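Local coordinates for protein phytanoyl-CoA dioxygenase (Streptomyces malaysiense, PDB 6ZYL) that catalyses the beta-hydroxylation of thioholgamide as a non-heme monooxygenase, probably using iron and 2-oxoglutarate like its phytanoyl-CoA dioxygenase relatives, at residues R145-L150 with V200-D205; F39-L44 with G207-H212; T151-A156 with R229-I234; G158-A163 with H218-N223. All blocks are in the same frame, centred on the assembly; numbering follows the deposited sequence.

Contact 1 of 4, residues R145-L150 with V200-D205; sequences RVWVAL and VDVLLD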
# COMPACT_ATOMS: atom_id res chain seq x y z
N ARG A 145 -5.97 2.16 -1.38
CA ARG A 145 -4.58 1.72 -1.48
C ARG A 145 -4.12 1.87 -2.93
O ARG A 145 -4.75 1.32 -3.84
CB ARG A 145 -4.42 0.27 -1.01
CG ARG A 145 -3.01 -0.27 -1.22
CD ARG A 145 -2.79 -1.57 -0.45
NE ARG A 145 -2.70 -1.35 0.99
CZ ARG A 145 -2.34 -2.28 1.86
NH1 ARG A 145 -2.04 -3.50 1.45
NH2 ARG A 145 -2.29 -1.99 3.16
N VAL A 146 -3.04 2.61 -3.13
CA VAL A 146 -2.43 2.78 -4.44
C VAL A 146 -1.30 1.76 -4.57
O VAL A 146 -0.34 1.79 -3.79
CB VAL A 146 -1.91 4.21 -4.65
CG1 VAL A 146 -1.22 4.34 -5.99
CG2 VAL A 146 -3.06 5.20 -4.53
N TRP A 147 -1.42 0.88 -5.55
CA TRP A 147 -0.51 -0.25 -5.77
C TRP A 147 0.33 0.09 -6.99
O TRP A 147 -0.11 -0.11 -8.13
CB TRP A 147 -1.33 -1.52 -5.96
CG TRP A 147 -0.61 -2.82 -5.87
CD1 TRP A 147 -0.08 -3.41 -4.76
CD2 TRP A 147 -0.38 -3.74 -6.95
NE1 TRP A 147 0.47 -4.63 -5.08
CE2 TRP A 147 0.30 -4.85 -6.42
CE3 TRP A 147 -0.68 -3.72 -8.31
CZ2 TRP A 147 0.69 -5.93 -7.20
CZ3 TRP A 147 -0.30 -4.80 -9.09
CH2 TRP A 147 0.38 -5.89 -8.54
N VAL A 148 1.53 0.60 -6.76
CA VAL A 148 2.39 1.11 -7.83
C VAL A 148 3.28 -0.01 -8.34
O VAL A 148 3.96 -0.68 -7.55
CB VAL A 148 3.23 2.30 -7.34
CG1 VAL A 148 4.10 2.83 -8.47
CG2 VAL A 148 2.34 3.40 -6.78
N ALA A 149 3.29 -0.20 -9.65
CA ALA A 149 4.12 -1.22 -10.29
C ALA A 149 5.50 -0.63 -10.55
O ALA A 149 5.66 0.25 -11.40
CB ALA A 149 3.48 -1.70 -11.59
N LEU A 150 6.50 -1.13 -9.83
CA LEU A 150 7.88 -0.74 -10.10
C LEU A 150 8.48 -1.59 -11.22
O LEU A 150 9.34 -1.12 -11.96
CB LEU A 150 8.73 -0.85 -8.84
CG LEU A 150 8.33 0.08 -7.69
CD1 LEU A 150 9.33 -0.03 -6.54
CD2 LEU A 150 8.22 1.52 -8.16
N VAL A 200 -10.10 -10.55 -11.78
CA VAL A 200 -9.45 -9.65 -12.72
C VAL A 200 -7.97 -9.56 -12.38
O VAL A 200 -7.61 -9.09 -11.29
CB VAL A 200 -10.09 -8.25 -12.70
CG1 VAL A 200 -9.50 -7.37 -13.79
CG2 VAL A 200 -11.60 -8.35 -12.83
N ASP A 201 -7.12 -10.01 -13.30
CA ASP A 201 -5.68 -9.87 -13.15
C ASP A 201 -5.29 -8.40 -13.23
O ASP A 201 -5.71 -7.69 -14.15
CB ASP A 201 -4.95 -10.66 -14.23
CG ASP A 201 -4.70 -12.11 -13.84
OD1 ASP A 201 -4.85 -12.45 -12.65
OD2 ASP A 201 -4.35 -12.90 -14.73
N VAL A 202 -4.47 -7.94 -12.29
CA VAL A 202 -4.02 -6.55 -12.26
C VAL A 202 -2.75 -6.47 -13.11
O VAL A 202 -1.65 -6.74 -12.63
CB VAL A 202 -3.79 -6.05 -10.84
CG1 VAL A 202 -3.44 -4.57 -10.84
CG2 VAL A 202 -5.03 -6.31 -9.99
N LEU A 203 -2.91 -6.10 -14.38
CA LEU A 203 -1.83 -6.09 -15.35
C LEU A 203 -1.45 -4.65 -15.65
O LEU A 203 -2.27 -3.87 -16.15
CB LEU A 203 -2.24 -6.82 -16.63
CG LEU A 203 -2.76 -8.24 -16.39
CD1 LEU A 203 -3.32 -8.84 -17.67
CD2 LEU A 203 -1.66 -9.12 -15.81
N LEU A 204 -0.20 -4.30 -15.36
CA LEU A 204 0.25 -2.92 -15.42
C LEU A 204 1.59 -2.81 -16.12
O LEU A 204 2.46 -3.66 -15.94
CB LEU A 204 0.38 -2.33 -14.01
CG LEU A 204 -0.84 -2.37 -13.09
CD1 LEU A 204 -0.45 -2.01 -11.67
CD2 LEU A 204 -1.91 -1.43 -13.61
N ASP A 205 1.75 -1.76 -16.92
CA ASP A 205 3.08 -1.34 -17.33
C ASP A 205 3.83 -0.80 -16.12
O ASP A 205 3.24 -0.19 -15.23
CB ASP A 205 3.00 -0.26 -18.41
CG ASP A 205 2.46 -0.78 -19.73
OD1 ASP A 205 2.36 -2.01 -19.89
OD2 ASP A 205 2.15 0.06 -20.60
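Trp147 reaches from its strand to Val202 and Leu204 with the benzo side of the indole, and the side-chain contact is apolar. Its CZ3 lies 3.6 Å from Val202 CG1, while the adjoining CE3 is 3.8 Å from Leu204 CD1; both methyls meet the ring obliquely. With CG anti to the backbone N (chi1 -166°), the indole extends outward and spans the distance between backbones whose Trp147 CA and Val202 CA stand 9.7 Å apart. The two chains close in at the other end, where Ala149 CA is 6.6 Å from Leu204 CA and the short Ala149 CB touches Leu204 CD1 at 3.9 Å.

Polar groups find their partners beyond this seam. Strand 143-149 bonds through its backbone to strands 209-212 and 229-237, and Val202 O receives the hydroxyl of Thr159. Trp147 NE1, on the pyrrole side of the indole, binds a tartrate that probably came from the crystallisation liquor.

The indole is therefore divided in its duties: one side is packed into greasy methyls, which should limit its swing, and the other offers an N-H to a pocket able to hold a small carboxylate.

Contact 2 of 4, residues F39-L44 with G207-H212; sequences FPVNAL and GQCSVH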
# COMPACT_ATOMS: atom_id res chain seq x y z
N PHE A 39 -7.94 0.69 -12.53
CA PHE A 39 -6.59 0.55 -13.06
C PHE A 39 -6.68 0.32 -14.56
O PHE A 39 -7.71 -0.16 -15.06
CB PHE A 39 -5.84 -0.62 -12.39
CG PHE A 39 -6.29 -1.98 -12.84
CD1 PHE A 39 -5.74 -2.57 -13.97
CD2 PHE A 39 -7.26 -2.68 -12.14
CE1 PHE A 39 -6.15 -3.82 -14.39
CE2 PHE A 39 -7.67 -3.93 -12.55
CZ PHE A 39 -7.11 -4.50 -13.68
N PRO A 40 -5.63 0.67 -15.32
CA PRO A 40 -4.44 1.38 -14.82
C PRO A 40 -4.73 2.87 -14.66
O PRO A 40 -5.58 3.39 -15.37
CB PRO A 40 -3.40 1.13 -15.91
CG PRO A 40 -4.22 1.04 -17.17
CD PRO A 40 -5.52 0.34 -16.75
N VAL A 41 -4.07 3.54 -13.72
CA VAL A 41 -4.02 5.00 -13.72
C VAL A 41 -2.55 5.38 -13.86
O VAL A 41 -1.67 4.76 -13.24
CB VAL A 41 -4.63 5.64 -12.45
CG1 VAL A 41 -5.98 4.99 -12.12
CG2 VAL A 41 -3.69 5.54 -11.27
N ASN A 42 -2.27 6.37 -14.70
CA ASN A 42 -0.90 6.74 -14.99
C ASN A 42 -0.28 7.44 -13.79
O ASN A 42 -0.94 8.24 -13.11
CB ASN A 42 -0.83 7.62 -16.23
CG ASN A 42 -1.06 6.83 -17.51
OD1 ASN A 42 -0.85 5.61 -17.55
ND2 ASN A 42 -1.48 7.52 -18.56
N ALA A 43 0.99 7.13 -13.52
CA ALA A 43 1.72 7.75 -12.42
C ALA A 43 3.15 8.03 -12.85
O ALA A 43 3.50 9.17 -13.18
CB ALA A 43 1.69 6.85 -11.18
N LEU A 44 3.99 7.00 -12.86
CA LEU A 44 5.38 7.12 -13.25
C LEU A 44 5.57 6.67 -14.70
O LEU A 44 4.86 5.79 -15.19
CB LEU A 44 6.28 6.29 -12.33
CG LEU A 44 6.74 6.93 -11.03
CD1 LEU A 44 5.57 7.46 -10.23
CD2 LEU A 44 7.54 5.92 -10.21
N GLY A 207 5.47 1.58 -13.81
CA GLY A 207 5.16 2.97 -13.61
C GLY A 207 3.68 3.24 -13.40
O GLY A 207 3.33 4.22 -12.72
N GLN A 208 2.81 2.42 -13.98
CA GLN A 208 1.39 2.54 -13.72
C GLN A 208 1.07 1.99 -12.33
O GLN A 208 1.89 1.33 -11.68
CB GLN A 208 0.58 1.78 -14.77
CG GLN A 208 0.80 2.27 -16.19
CD GLN A 208 -0.07 1.52 -17.19
OE1 GLN A 208 -0.17 0.30 -17.15
NE2 GLN A 208 -0.71 2.26 -18.09
N CYS A 209 -0.14 2.27 -11.87
CA CYS A 209 -0.57 1.79 -10.57
C CYS A 209 -2.04 1.38 -10.64
O CYS A 209 -2.76 1.73 -11.57
CB CYS A 209 -0.36 2.84 -9.48
SG CYS A 209 -1.47 4.25 -9.59
N SER A 210 -2.45 0.62 -9.63
CA SER A 210 -3.83 0.25 -9.42
C SER A 210 -4.27 0.83 -8.08
O SER A 210 -3.48 0.91 -7.14
CB SER A 210 -4.01 -1.27 -9.42
OG SER A 210 -5.36 -1.62 -9.20
N VAL A 211 -5.52 1.26 -8.01
CA VAL A 211 -6.12 1.79 -6.79
C VAL A 211 -7.29 0.89 -6.44
O VAL A 211 -8.19 0.69 -7.25
CB VAL A 211 -6.59 3.25 -6.97
CG1 VAL A 211 -6.93 3.86 -5.62
CG2 VAL A 211 -5.53 4.07 -7.69
N HIS A 212 -7.27 0.34 -5.23
CA HIS A 212 -8.36 -0.54 -4.80
C HIS A 212 -8.81 -0.20 -3.39
O HIS A 212 -8.07 0.38 -2.59
CB HIS A 212 -7.96 -2.03 -4.91
CG HIS A 212 -6.86 -2.46 -3.98
ND1 HIS A 212 -5.59 -2.78 -4.43
CD2 HIS A 212 -6.85 -2.67 -2.65
CE1 HIS A 212 -4.85 -3.15 -3.41
NE2 HIS A 212 -5.58 -3.09 -2.31
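Val41 and Cys209 form the tight centre, an antiparallel hydrogen-bonded pair. Val41 N reaches Cys209 O at 3.1 Å and Cys209 N returns to Val41 O at 3.2 Å. Val41 CG2 and Cys209 SG, each set between its own backbone N and carbonyl carbon, face each other; the modelled 3.1 Å is shorter than normal contact and doubtful in detail. Just past the strand, Leu44 N donates to Gly207 O at 2.9 Å, coming from above the carbonyl plane, and Gly207 CA lies 3.2 Å from Leu44 O in a CA-H...O contact. Gly207 has a positive phi (103°) and no room for a CB there. At the buried end, Phe39 CB leans on Ser210 CB at 3.5 Å, and Ser210 OG bonds to Tyr162 OH.

The solvent side is looser. Gln208 runs alongside Pro40, whose CB is 3.6 Å from Gln208 OE1, and its NE2 makes a weak 3.4 Å bond to Asn42 OD1, the two amides nearly coplanar. Gln208 OE1 is held by the backbone N of Asp205.

Strand 37-41 is the outermost of its sheet, with 209-212 between it and 143-149; helix 93-103 packs on Ala43 and Val211 through Ile95 and Leu102.

Contact 3 of 4, residues T151-A156 with R229-I234; sequences TDTTIA and RFNFAI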
# COMPACT_ATOMS: atom_id res chain seq x y z
N THR A 151 8.04 -2.85 -11.33
CA THR A 151 8.23 -3.67 -12.51
C THR A 151 6.89 -3.82 -13.22
O THR A 151 5.83 -3.51 -12.67
CB THR A 151 8.78 -5.06 -12.15
OG1 THR A 151 7.85 -5.73 -11.28
CG2 THR A 151 10.13 -4.96 -11.47
N ASP A 152 6.93 -4.32 -14.45
CA ASP A 152 5.71 -4.78 -15.09
C ASP A 152 5.02 -5.82 -14.22
O ASP A 152 5.68 -6.56 -13.47
CB ASP A 152 6.00 -5.39 -16.47
CG ASP A 152 6.45 -4.37 -17.49
OD1 ASP A 152 6.10 -3.18 -17.35
OD2 ASP A 152 7.15 -4.77 -18.44
N THR A 153 3.70 -5.89 -14.30
CA THR A 153 2.94 -6.99 -13.71
C THR A 153 2.27 -7.75 -14.85
O THR A 153 1.58 -7.15 -15.68
CB THR A 153 1.90 -6.51 -12.70
OG1 THR A 153 0.93 -5.67 -13.34
CG2 THR A 153 2.59 -5.74 -11.57
N THR A 154 2.50 -9.06 -14.90
CA THR A 154 2.06 -9.91 -15.99
C THR A 154 1.24 -11.06 -15.43
O THR A 154 1.14 -11.25 -14.21
CB THR A 154 3.25 -10.46 -16.78
OG1 THR A 154 3.84 -11.55 -16.06
CG2 THR A 154 4.30 -9.38 -17.00
N ILE A 155 0.66 -11.86 -16.33
CA ILE A 155 -0.13 -13.00 -15.88
C ILE A 155 0.71 -14.07 -15.20
O ILE A 155 0.16 -14.96 -14.55
CB ILE A 155 -0.91 -13.64 -17.05
CG1 ILE A 155 0.04 -14.23 -18.09
CG2 ILE A 155 -1.84 -12.63 -17.69
CD1 ILE A 155 -0.62 -15.23 -19.04
N ALA A 156 2.04 -14.00 -15.34
CA ALA A 156 2.91 -15.07 -14.88
C ALA A 156 3.91 -14.67 -13.80
O ALA A 156 4.51 -15.57 -13.19
CB ALA A 156 3.69 -15.67 -16.06
N ARG A 229 9.16 -9.40 -9.10
CA ARG A 229 8.03 -8.49 -9.27
C ARG A 229 8.00 -7.54 -8.09
O ARG A 229 7.87 -7.98 -6.94
CB ARG A 229 6.73 -9.28 -9.38
CG ARG A 229 5.49 -8.45 -9.66
CD ARG A 229 4.34 -8.91 -8.79
NE ARG A 229 4.43 -8.35 -7.44
CZ ARG A 229 3.47 -8.43 -6.53
NH1 ARG A 229 2.34 -9.06 -6.80
NH2 ARG A 229 3.65 -7.88 -5.33
N PHE A 230 8.12 -6.24 -8.36
CA PHE A 230 8.24 -5.22 -7.32
C PHE A 230 7.03 -4.29 -7.38
O PHE A 230 6.79 -3.66 -8.41
CB PHE A 230 9.52 -4.40 -7.48
CG PHE A 230 10.77 -5.13 -7.10
CD1 PHE A 230 11.26 -6.16 -7.89
CD2 PHE A 230 11.47 -4.79 -5.95
CE1 PHE A 230 12.41 -6.83 -7.53
CE2 PHE A 230 12.62 -5.46 -5.59
CZ PHE A 230 13.10 -6.48 -6.39
N ASN A 231 6.31 -4.18 -6.27
CA ASN A 231 5.18 -3.27 -6.16
C ASN A 231 5.27 -2.49 -4.86
O ASN A 231 5.67 -3.03 -3.82
CB ASN A 231 3.86 -4.03 -6.25
CG ASN A 231 3.64 -4.65 -7.61
OD1 ASN A 231 4.14 -5.74 -7.90
ND2 ASN A 231 2.90 -3.95 -8.47
N PHE A 232 4.92 -1.21 -4.94
CA PHE A 232 5.01 -0.26 -3.83
C PHE A 232 3.59 0.22 -3.55
O PHE A 232 2.98 0.89 -4.39
CB PHE A 232 5.95 0.88 -4.19
CG PHE A 232 6.05 1.95 -3.14
CD1 PHE A 232 6.66 1.69 -1.93
CD2 PHE A 232 5.54 3.21 -3.38
CE1 PHE A 232 6.76 2.68 -0.96
CE2 PHE A 232 5.64 4.20 -2.42
CZ PHE A 232 6.24 3.94 -1.21
N ALA A 233 3.06 -0.13 -2.38
CA ALA A 233 1.67 0.13 -2.03
C ALA A 233 1.59 1.28 -1.04
O ALA A 233 2.37 1.37 -0.09
CB ALA A 233 1.02 -1.12 -1.43
N ILE A 234 0.61 2.16 -1.27
CA ILE A 234 0.45 3.38 -0.48
C ILE A 234 -0.99 3.45 -0.01
O ILE A 234 -1.92 3.43 -0.83
CB ILE A 234 0.80 4.64 -1.29
CG1 ILE A 234 2.07 4.45 -2.10
CG2 ILE A 234 0.94 5.84 -0.37
CD1 ILE A 234 2.23 5.46 -3.23
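Thr151 grips Phe230 with both its backbone and its hydroxyl. Thr151 N donates to Phe230 O at 3.3 Å, in the carbonyl plane and on a lone pair; the same oxygen also takes a backbone bond from Leu150. In return Phe230 N gives a nearly straight bond (167°) to Thr151 OG1 at 3.0 Å. With chi1 at 61°, the hydroxyl lies between its own backbone N and carbonyl carbon, within reach of Phe230 N, and takes the place of a main-chain acceptor. Its proton goes to Asp152 O, 3.2 Å from Thr151 OG1 and approached from above the carbonyl plane, and that oxygen has Asn157 ND2 as a second donor. The remaining branch, Thr151 CG2, rests obliquely against Phe230 CD1 at 3.9 Å.

Farther on, Thr153 CG2 packs 3.6 Å from Asn231 ND2, while its hydroxyl bonds to Val202 O and weakly to Leu204 N. Asp152 OD1 receives Ala206 N. Thr154 OG1 accepts from Ala156 N at 3.1 Å, an ST turn that curls the loop.

Arg229 bends back over Asn231, whose CG lies 3.5 Å above the guanidinium plane and towards its rim. Arg229 NH2 bonds to Phe115 O and to a bound tartrate, probably from the crystallisation liquor, and NH1 weakly to Gly158 O.

The Thr151 N and hydroxyl and the Phe230 N and O are thus all engaged, the loop being tied to the strand by a side chain acting as backbone. The guanidinium, held from several directions and gripping a carboxylate-bearing molecule, is consistent with the arginine that binds 2-oxoglutarate in related dioxygenases.

Contact 4 of 4, residues G158-A163 with H218-N223; sequences GTMRYA and HASGPN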
# COMPACT_ATOMS: atom_id res chain seq x y z
N GLY A 158 3.41 -13.33 -10.88
CA GLY A 158 2.88 -13.32 -9.53
C GLY A 158 2.01 -12.13 -9.20
O GLY A 158 2.05 -11.61 -8.08
N THR A 159 1.21 -11.69 -10.16
CA THR A 159 0.45 -10.47 -9.95
C THR A 159 -0.78 -10.73 -9.08
O THR A 159 -1.17 -11.87 -8.81
CB THR A 159 0.03 -9.86 -11.29
OG1 THR A 159 -0.44 -8.52 -11.07
CG2 THR A 159 -1.07 -10.68 -11.94
N MET A 160 -1.40 -9.64 -8.66
CA MET A 160 -2.61 -9.66 -7.85
C MET A 160 -3.84 -9.81 -8.72
O MET A 160 -3.89 -9.34 -9.86
CB MET A 160 -2.67 -8.35 -7.05
CG MET A 160 -3.79 -8.20 -6.06
SD MET A 160 -3.36 -6.87 -4.91
CE MET A 160 -3.09 -5.49 -6.03
N ARG A 161 -4.84 -10.51 -8.17
CA ARG A 161 -6.15 -10.64 -8.79
C ARG A 161 -7.19 -9.93 -7.93
O ARG A 161 -7.14 -10.03 -6.70
CB ARG A 161 -6.58 -12.10 -8.95
CG ARG A 161 -5.56 -13.04 -9.52
CD ARG A 161 -6.23 -14.34 -9.96
NE ARG A 161 -6.52 -15.25 -8.85
CZ ARG A 161 -5.59 -15.89 -8.15
NH1 ARG A 161 -4.31 -15.72 -8.44
NH2 ARG A 161 -5.94 -16.70 -7.16
N TYR A 162 -8.15 -9.26 -8.57
CA TYR A 162 -9.23 -8.60 -7.86
C TYR A 162 -10.53 -9.37 -8.02
O TYR A 162 -10.76 -10.02 -9.04
CB TYR A 162 -9.45 -7.17 -8.37
CG TYR A 162 -8.40 -6.16 -8.00
CD1 TYR A 162 -7.69 -6.24 -6.80
CD2 TYR A 162 -8.11 -5.10 -8.85
CE1 TYR A 162 -6.73 -5.30 -6.47
CE2 TYR A 162 -7.17 -4.16 -8.53
CZ TYR A 162 -6.48 -4.26 -7.35
OH TYR A 162 -5.53 -3.31 -7.05
N ALA A 163 -11.40 -9.27 -7.01
CA ALA A 163 -12.77 -9.78 -7.07
C ALA A 163 -13.69 -8.57 -7.19
O ALA A 163 -13.98 -7.89 -6.20
CB ALA A 163 -13.10 -10.62 -5.84
N HIS A 218 -8.66 -9.82 -2.75
CA HIS A 218 -7.67 -10.08 -3.78
C HIS A 218 -6.78 -11.24 -3.37
O HIS A 218 -6.70 -11.61 -2.19
CB HIS A 218 -6.82 -8.83 -4.09
CG HIS A 218 -6.15 -8.24 -2.88
ND1 HIS A 218 -4.95 -8.72 -2.39
CD2 HIS A 218 -6.49 -7.19 -2.09
CE1 HIS A 218 -4.60 -8.01 -1.33
NE2 HIS A 218 -5.51 -7.07 -1.13
N ALA A 219 -6.11 -11.82 -4.36
CA ALA A 219 -5.17 -12.91 -4.16
C ALA A 219 -4.01 -12.71 -5.12
O ALA A 219 -4.08 -11.92 -6.06
CB ALA A 219 -5.83 -14.27 -4.40
N SER A 220 -2.91 -13.42 -4.85
CA SER A 220 -1.72 -13.33 -5.67
C SER A 220 -1.13 -14.72 -5.84
O SER A 220 -1.07 -15.50 -4.89
CB SER A 220 -0.68 -12.39 -5.06
OG SER A 220 -1.24 -11.12 -4.78
N GLY A 221 -0.70 -15.03 -7.06
CA GLY A 221 -0.11 -16.31 -7.35
C GLY A 221 1.40 -16.26 -7.28
O GLY A 221 2.00 -15.22 -6.98
N PRO A 222 2.06 -17.38 -7.55
CA PRO A 222 3.52 -17.40 -7.53
C PRO A 222 4.11 -16.70 -8.75
O PRO A 222 3.48 -16.60 -9.80
CB PRO A 222 3.87 -18.89 -7.53
CG PRO A 222 2.69 -19.55 -8.20
CD PRO A 222 1.48 -18.70 -7.87
N ASN A 223 5.33 -16.20 -8.58
CA ASN A 223 6.09 -15.63 -9.69
C ASN A 223 6.77 -16.77 -10.43
O ASN A 223 7.71 -17.39 -9.91
CB ASN A 223 7.10 -14.61 -9.18
CG ASN A 223 7.89 -13.97 -10.29
OD1 ASN A 223 7.82 -14.39 -11.45
ND2 ASN A 223 8.66 -12.93 -9.95
O HOH W 1 -0.63 -14.10 -9.96
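Met160 lies beside Ser220 and His218 on one face of an antiparallel strand pair, and its side chain runs along that face. Met160 CB is 3.9 Å from Ser220 OG. Met160 CG, anti to the backbone N (chi1 -176°), passes 3.7 Å from His218 CB. Met160 SD then settles over the imidazole, 3.8 Å from the centroid of the His218 ring and 24° off its normal, a sulfur-aromatic contact. The chain bends at the last torsion, and CE ends against the indole of Trp147. Tyr162 flanks the same histidine, its ring edge 3.8 Å (CD1) from His218 CB.

On the reverse face, the Arg161 guanidinium lies over Ala219 CB, 3.7 Å from NH2, and is anchored through NE by Glu196. Arg161 and Ala219 form the hydrogen-bonded pair of the strands. Where strand 160-162 begins and 218-220 ends, a water bridges Thr159 O and Gly221 N, and Gly158 CA tucks in 3.3 Å from Gly221 O.

His218 NE2 bonds to Asp130, and its ring meets that of His128 edge-to-face. With no metal bound, His128, Asp130 and His218 are consistent with the His-X-Asp...His iron triad of related double-stranded beta-helix dioxygenases, with Ser220 OG binding a nearby tartrate.

How the contacts relate
From the N terminus, residues 39-44 open the longest loop, which contact 2 closes at 207-212. Contact 1, from 145-150 to 200-205, is nested within it. The chain then starts contact 3 at 151-156 and contact 4 at 158-163; contact 4 closes first, at 218-223, inside the loop that contact 3 completes at 229-234. Contacts 1 and 2 each cross both 3 and 4, so the two nested pairs interlock. Strands 37-41, 209-212, 143-149 and 229-237 line up in the larger sheet, while contact 4 belongs to the smaller one. Segment 200-205 connects them, and a bond between Tyr162 OH and His212 ND1 ties contact 4 to contact 2.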